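Local coordinates for protein geranyltranstransferase (Campylobacter jejuni, PDB 3NPK) that probably makes farnesyl diphosphate by joining geranyl diphosphate to isopentenyl diphosphate with release of pyrophosphate, at residues Glu70-His73 with Thr74-Leu77; Ala112-Thr115 with Glu116-Val120. All blocks are in the same frame, centred on the assembly; numbering follows the deposited sequence.

Following the chain from its N terminus, contact 1 comes first, within helix 59-80. Contact 2 follows within helix 103-122. Each is local to one helix, so neither closes a loop. They lie in series and neither nest nor cross. In space their centres are about 10 Å apart, because the two helices pack against each other. I72 meets A117, F71 meets V120, and Y75 reaches L113 and N114. Contact 1 holds H73, which lines the pyrophosphate pocket. Contact 2 holds N114, T115 and F118, which meet the second subunit. Together they tie the anion pocket, through the all-helical core, to the dimer interface.

Contact 1. Residues Glu70-His73 with Thr74-Leu77; sequences EFIH and TYSL. With PPV (pyrophosphate), chain C.
L77 lies over one face of the H73 imidazole, one helical turn further along. Its CD1 methyl makes an off-centre CH-pi contact, 4.2 Å from the centroid of the H73 ring and 29° off the ring normal. H73 swings clear of the helix with its CG anti to the backbone N (chi1 -179°), which carries the ring out to the bound pyrophosphate. H73 helps line that pocket, where K40 N, R43 and R92 hydrogen-bond to the anion. The site probably corresponds to the isopentenyl diphosphate site of the family.

The carbonyl of H73 is gripped twice. L77 N gives it the regular helical bond, 3.1 Å from H73 O. S76 adds its hydroxyl, with OG 2.7 Å from H73 O. Tucked between its own N and carbonyl carbon (chi1 79°), that OG folds back onto the helix, where H73 O takes its proton.

E70 and T74 share a water on another side. Water 1 donates to E70 OE1 at 2.7 Å. It also bonds to T74 OG1, again at 2.7 Å. E70 OE2 accepts from A44 N, while T74 OG1, the atom that binds the water, is also hydrogen-bonded to R92 NH1.

I72 and Y75 run side by side, pointing the same way. I72 CD1 packs on Y75 CD2 at 4.2 Å. I72 O approaches the Y75 ring obliquely, 3.2 Å from Y75 CD2.

All of this is buried on helix 59-80. F71, I72 and Y75 face helix 103-122, with I72, Y75 and S76 also on helix 147-156, while F71 and T74 pack on helix 27-37.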
ATOM      1  N   GLU A  70      -6.086  -2.540 -10.634  1.00  9.94           N
ATOM      2  CA  GLU A  70      -7.190  -3.363 -10.155  1.00  9.55           C
ATOM      3  C   GLU A  70      -6.913  -3.951  -8.761  1.00  8.98           C
ATOM      4  O   GLU A  70      -7.856  -4.174  -7.991  1.00  9.24           O
ATOM      5  CB  GLU A  70      -7.556  -4.434 -11.187  1.00 10.54           C
ATOM      6  CG  GLU A  70      -8.092  -3.803 -12.462  1.00 11.66           C
ATOM      7  CD  GLU A  70      -9.461  -3.106 -12.304  1.00 12.40           C
ATOM      8  OE1 GLU A  70     -10.293  -3.510 -11.451  1.00 14.48           O
ATOM      9  OE2 GLU A  70      -9.714  -2.151 -13.064  1.00 11.80           O
ATOM     10  N   PHE A  71      -5.640  -4.161  -8.419  1.00  8.18           N
ATOM     11  CA  PHE A  71      -5.304  -4.580  -7.050  1.00  8.25           C
ATOM     12  C   PHE A  71      -5.687  -3.470  -6.073  1.00  8.30           C
ATOM     13  O   PHE A  71      -6.263  -3.743  -5.016  1.00  9.23           O
ATOM     14  CB  PHE A  71      -3.810  -4.897  -6.888  1.00  9.24           C
ATOM     15  CG  PHE A  71      -3.380  -6.256  -7.427  1.00  9.91           C
ATOM     16  CD1 PHE A  71      -4.250  -7.090  -8.114  1.00 10.08           C
ATOM     17  CD2 PHE A  71      -2.076  -6.669  -7.253  1.00 10.84           C
ATOM     18  CE1 PHE A  71      -3.817  -8.330  -8.602  1.00 10.38           C
ATOM     19  CE2 PHE A  71      -1.625  -7.891  -7.736  1.00 11.87           C
ATOM     20  CZ  PHE A  71      -2.502  -8.724  -8.413  1.00 10.47           C
ATOM     21  N   ILE A  72      -5.335  -2.227  -6.397  1.00  8.40           N
ATOM     22  CA  ILE A  72      -5.690  -1.105  -5.536  1.00  9.44           C
ATOM     23  C   ILE A  72      -7.190  -1.010  -5.433  1.00  8.99           C
ATOM     24  O   ILE A  72      -7.735  -0.856  -4.346  1.00 10.21           O
ATOM     25  CB  ILE A  72      -5.168   0.235  -6.105  1.00 10.99           C
ATOM     26  CG1 ILE A  72      -3.648   0.301  -5.943  1.00 12.59           C
ATOM     27  CG2 ILE A  72      -5.907   1.455  -5.464  1.00 11.26           C
ATOM     28  CD1 ILE A  72      -3.193   0.368  -4.496  1.00 13.34           C
ATOM     29  N   HIS A  73      -7.865  -1.070  -6.570  1.00  8.85           N
ATOM     30  CA  HIS A  73      -9.308  -0.917  -6.556  1.00  9.40           C
ATOM     31  C   HIS A  73      -9.968  -2.018  -5.715  1.00  8.90           C
ATOM     32  O   HIS A  73     -10.853  -1.750  -4.891  1.00  9.62           O
ATOM     33  CB  HIS A  73      -9.835  -0.881  -7.985  1.00 10.73           C
ATOM     34  CG  HIS A  73     -11.311  -0.702  -8.061  1.00 12.11           C
ATOM     35  ND1 HIS A  73     -12.147  -1.604  -8.680  1.00 14.95           N
ATOM     36  CD2 HIS A  73     -12.104   0.270  -7.559  1.00 10.56           C
ATOM     37  CE1 HIS A  73     -13.395  -1.177  -8.582  1.00 13.00           C
ATOM     38  NE2 HIS A  73     -13.396  -0.051  -7.891  1.00 15.35           N
ATOM     39  N   THR A  74      -9.546  -3.260  -5.929  1.00  8.60           N
ATOM     40  CA  THR A  74     -10.116  -4.367  -5.163  1.00  8.38           C
ATOM     41  C   THR A  74      -9.831  -4.241  -3.666  1.00  8.09           C
ATOM     42  O   THR A  74     -10.733  -4.487  -2.842  1.00  9.35           O
ATOM     43  CB  THR A  74      -9.641  -5.720  -5.724  1.00  9.00           C
ATOM     44  OG1 THR A  74     -10.213  -5.904  -7.021  1.00 11.74           O
ATOM     45  CG2 THR A  74     -10.067  -6.891  -4.828  1.00  8.42           C
ATOM     46  N   TYR A  75      -8.604  -3.860  -3.296  1.00  8.43           N
ATOM     47  CA  TYR A  75      -8.312  -3.687  -1.861  1.00  7.96           C
ATOM     48  C   TYR A  75      -9.275  -2.651  -1.264  1.00  8.35           C
ATOM     49  O   TYR A  75      -9.818  -2.837  -0.167  1.00  9.51           O
ATOM     50  CB  TYR A  75      -6.829  -3.347  -1.588  1.00  8.10           C
ATOM     51  CG  TYR A  75      -6.582  -1.977  -0.959  1.00  8.09           C
ATOM     52  CD1 TYR A  75      -6.925  -1.718   0.367  1.00  8.54           C
ATOM     53  CD2 TYR A  75      -5.980  -0.955  -1.692  1.00  8.62           C
ATOM     54  CE1 TYR A  75      -6.715  -0.479   0.934  1.00  8.68           C
ATOM     55  CE2 TYR A  75      -5.746   0.290  -1.123  1.00  8.63           C
ATOM     56  CZ  TYR A  75      -6.126   0.525   0.180  1.00  7.89           C
ATOM     57  OH  TYR A  75      -5.930   1.754   0.767  1.00  9.66           O
ATOM     58  N   SER A  76      -9.544  -1.586  -2.012  1.00  8.00           N
ATOM     59  CA  SER A  76     -10.377  -0.517  -1.478  1.00  8.56           C
ATOM     60  C   SER A  76     -11.799  -1.003  -1.250  1.00  8.34           C
ATOM     61  O   SER A  76     -12.444  -0.608  -0.274  1.00 10.58           O
ATOM     62  CB  SER A  76     -10.338   0.724  -2.389  1.00  8.84           C
ATOM     63  OG  SER A  76     -11.164   0.595  -3.534  1.00 11.80           O
ATOM     64  N   LEU A  77     -12.290  -1.866  -2.137  1.00  9.00           N
ATOM     65  CA  LEU A  77     -13.632  -2.408  -1.980  1.00  9.82           C
ATOM     66  C   LEU A  77     -13.721  -3.292  -0.742  1.00  9.98           C
ATOM     67  O   LEU A  77     -14.704  -3.231  -0.006  1.00 10.62           O
ATOM     68  CB  LEU A  77     -14.050  -3.213  -3.205  1.00 12.32           C
ATOM     69  CG  LEU A  77     -14.063  -2.453  -4.533  1.00 14.68           C
ATOM     70  CD1 LEU A  77     -14.592  -3.335  -5.640  1.00 16.65           C
ATOM     71  CD2 LEU A  77     -14.865  -1.147  -4.451  1.00 16.17           C
TER
HETATM   72  O11 PPV C 290     -17.172   0.354  -8.070  1.00 34.36           O
HETATM   73  P1  PPV C 290     -17.167  -0.344  -9.564  1.00 30.95           P
HETATM   74  O21 PPV C 290     -18.555  -0.018 -10.384  1.00 31.94           O
HETATM   75  O31 PPV C 290     -16.043   0.156 -10.357  1.00 32.36           O
HETATM   76  OPP PPV C 290     -17.145  -1.960  -9.278  1.00 25.85           O
HETATM   77  P2  PPV C 290     -16.347  -3.145 -10.080  1.00 20.72           P
HETATM   78  O12 PPV C 290     -16.873  -4.495  -9.294  1.00 21.31           O
HETATM   79  O22 PPV C 290     -14.746  -3.039  -9.816  1.00 20.20           O
HETATM   80  O32 PPV C 290     -16.705  -3.193 -11.508  1.00 20.76           O
HETATM   81  O   HOH W   1     -10.650  -5.517  -9.615  1.00 16.27           O

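Contact 2. Residues Ala112-Thr115 with Glu116-Val120; sequences ALNT and EAFLV
N114 and F118 stand side by side on one face of helix 103-122, a turn apart and pointing the same way. The N114 side chain runs beside its own carbonyl carbon (chi1 -174°). This brings OD1 into the plane of the F118 ring, at its edge, 3.9 Å from F118 CE2. F118 CG lies beside its backbone N, anti to the carbonyl carbon, which lays the ring back along the preceding turn. The amide and ring planes are turned 49° apart. The ring also leans on the backbone, with F118 CD2 3.3 Å from N114 O. There the carbonyl oxygen approaches the ring obliquely.

Some helix bonds are shared here. L119 N bonds to T115 O at 3.2 Å, and F118 N makes a weak bond to the same oxygen. A117 N likewise divides between L113 O, at 3.0 Å, and a weak bond to N114 O.

This face forms part of the dimer interface, as expected of the all-helical polyprenyl synthetase fold. The N114 OD1 and T115 OG1 atoms are hydrogen-bonded to T115 OG1 and N114 OD1 of the second subunit, so the pair is reciprocal. N114 ND2 also makes a weak bond to D111 O of the second subunit. F118 stacks on F118 of that subunit, while in its own chain it packs on I135, L138 and A139 of helix 128-142.

E116 bends differently. Its chain kinks at chi2 (73°), and the carboxylate curls back to the preceding turn. E116 CB sits 3.1 Å from A112 O. Water 2 lies 2.8 Å from A112 O. The same water is 2.7 Å from E116 OE1 and can bridge the two, although other acceptors may compete for its protons. A112 O also accepts the helical bond from E116 N, at 2.8 Å.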
ATOM      1  N   ALA A 112      -2.557  -6.593   1.985  1.00  8.05           N
ATOM      2  CA  ALA A 112      -1.709  -7.297   1.021  1.00  7.85           C
ATOM      3  C   ALA A 112      -1.853  -6.746  -0.389  1.00  7.85           C
ATOM      4  O   ALA A 112      -0.860  -6.563  -1.087  1.00  8.19           O
ATOM      5  CB  ALA A 112      -1.994  -8.797   1.047  1.00  8.89           C
ATOM      6  N   LEU A 113      -3.088  -6.507  -0.829  1.00  8.08           N
ATOM      7  CA  LEU A 113      -3.315  -6.069  -2.206  1.00  8.34           C
ATOM      8  C   LEU A 113      -2.816  -4.634  -2.427  1.00  7.83           C
ATOM      9  O   LEU A 113      -2.341  -4.308  -3.512  1.00  8.46           O
ATOM     10  CB  LEU A 113      -4.793  -6.215  -2.604  1.00  9.30           C
ATOM     11  CG  LEU A 113      -5.272  -7.667  -2.779  1.00 10.20           C
ATOM     12  CD1 LEU A 113      -6.780  -7.693  -3.112  1.00 12.06           C
ATOM     13  CD2 LEU A 113      -4.452  -8.431  -3.834  1.00 12.76           C
ATOM     14  N   ASN A 114      -2.964  -3.780  -1.414  1.00  7.59           N
ATOM     15  CA  ASN A 114      -2.447  -2.411  -1.463  1.00  7.11           C
ATOM     16  C   ASN A 114      -0.940  -2.488  -1.734  1.00  7.92           C
ATOM     17  O   ASN A 114      -0.431  -1.930  -2.710  1.00  8.64           O
ATOM     18  CB  ASN A 114      -2.764  -1.747  -0.112  1.00  8.08           C
ATOM     19  CG  ASN A 114      -2.420  -0.260  -0.050  1.00  8.74           C
ATOM     20  OD1 ASN A 114      -1.854   0.318  -0.989  1.00  9.69           O
ATOM     21  ND2 ASN A 114      -2.799   0.377   1.067  1.00  8.73           N
ATOM     22  N   THR A 115      -0.219  -3.217  -0.890  1.00  7.33           N
ATOM     23  CA  THR A 115       1.238  -3.330  -1.061  1.00  7.59           C
ATOM     24  C   THR A 115       1.602  -4.055  -2.352  1.00  8.46           C
ATOM     25  O   THR A 115       2.562  -3.678  -3.042  1.00  8.85           O
ATOM     26  CB  THR A 115       1.853  -4.046   0.146  1.00  8.56           C
ATOM     27  OG1 THR A 115       1.482  -3.330   1.328  1.00  9.30           O
ATOM     28  CG2 THR A 115       3.376  -4.106   0.057  1.00  9.14           C
ATOM     29  N   GLU A 116       0.833  -5.075  -2.701  1.00  8.96           N
ATOM     30  CA  GLU A 116       1.178  -5.884  -3.873  1.00  8.87           C
ATOM     31  C   GLU A 116       1.049  -5.093  -5.177  1.00  8.87           C
ATOM     32  O   GLU A 116       1.735  -5.393  -6.161  1.00  9.71           O
ATOM     33  CB  GLU A 116       0.316  -7.142  -3.934  1.00  9.44           C
ATOM     34  CG  GLU A 116       0.880  -8.243  -4.819  1.00  9.78           C
ATOM     35  CD  GLU A 116       2.097  -8.964  -4.238  1.00 12.69           C
ATOM     36  OE1 GLU A 116       2.572  -8.620  -3.132  1.00 11.67           O
ATOM     37  OE2 GLU A 116       2.588  -9.892  -4.914  1.00 14.90           O
ATOM     38  N   ALA A 117       0.190  -4.081  -5.186  1.00  8.24           N
ATOM     39  CA  ALA A 117       0.058  -3.249  -6.377  1.00  7.96           C
ATOM     40  C   ALA A 117       1.425  -2.652  -6.714  1.00  8.72           C
ATOM     41  O   ALA A 117       1.822  -2.576  -7.886  1.00  9.48           O
ATOM     42  CB  ALA A 117      -0.962  -2.136  -6.154  1.00  8.95           C
ATOM     43  N   PHE A 118       2.142  -2.233  -5.675  1.00  8.47           N
ATOM     44  CA  PHE A 118       3.458  -1.647  -5.881  1.00  8.82           C
ATOM     45  C   PHE A 118       4.530  -2.667  -6.238  1.00  9.19           C
ATOM     46  O   PHE A 118       5.436  -2.361  -7.020  1.00  9.77           O
ATOM     47  CB  PHE A 118       3.822  -0.733  -4.714  1.00  9.13           C
ATOM     48  CG  PHE A 118       2.865   0.392  -4.593  1.00  9.25           C
ATOM     49  CD1 PHE A 118       2.923   1.429  -5.496  1.00 10.08           C
ATOM     50  CD2 PHE A 118       1.801   0.348  -3.690  1.00  9.09           C
ATOM     51  CE1 PHE A 118       1.993   2.460  -5.451  1.00 10.06           C
ATOM     52  CE2 PHE A 118       0.860   1.361  -3.652  1.00  9.83           C
ATOM     53  CZ  PHE A 118       0.947   2.413  -4.540  1.00 10.02           C
ATOM     54  N   LEU A 119       4.438  -3.869  -5.676  1.00  9.90           N
ATOM     55  CA  LEU A 119       5.344  -4.938  -6.090  1.00 10.32           C
ATOM     56  C   LEU A 119       5.164  -5.243  -7.578  1.00  9.64           C
ATOM     57  O   LEU A 119       6.135  -5.322  -8.329  1.00 10.19           O
ATOM     58  CB  LEU A 119       5.130  -6.207  -5.254  1.00 11.11           C
ATOM     59  CG  LEU A 119       6.150  -7.327  -5.485  1.00 11.50           C
ATOM     60  CD1 LEU A 119       7.576  -6.849  -5.172  1.00 13.22           C
ATOM     61  CD2 LEU A 119       5.803  -8.523  -4.618  1.00 13.57           C
ATOM     62  N   VAL A 120       3.916  -5.403  -8.003  1.00  9.02           N
ATOM     63  CA  VAL A 120       3.629  -5.718  -9.401  1.00 10.08           C
ATOM     64  C   VAL A 120       4.092  -4.585 -10.312  1.00  9.78           C
ATOM     65  O   VAL A 120       4.718  -4.819 -11.353  1.00 10.52           O
ATOM     66  CB  VAL A 120       2.127  -6.017  -9.612  1.00 12.77           C
ATOM     67  CG1 VAL A 120       1.771  -5.987 -11.104  1.00 16.30           C
ATOM     68  CG2 VAL A 120       1.780  -7.355  -8.981  1.00 15.54           C
TER
HETATM   69  O   HOH W   2       1.636  -7.703  -0.729  1.00  9.59           O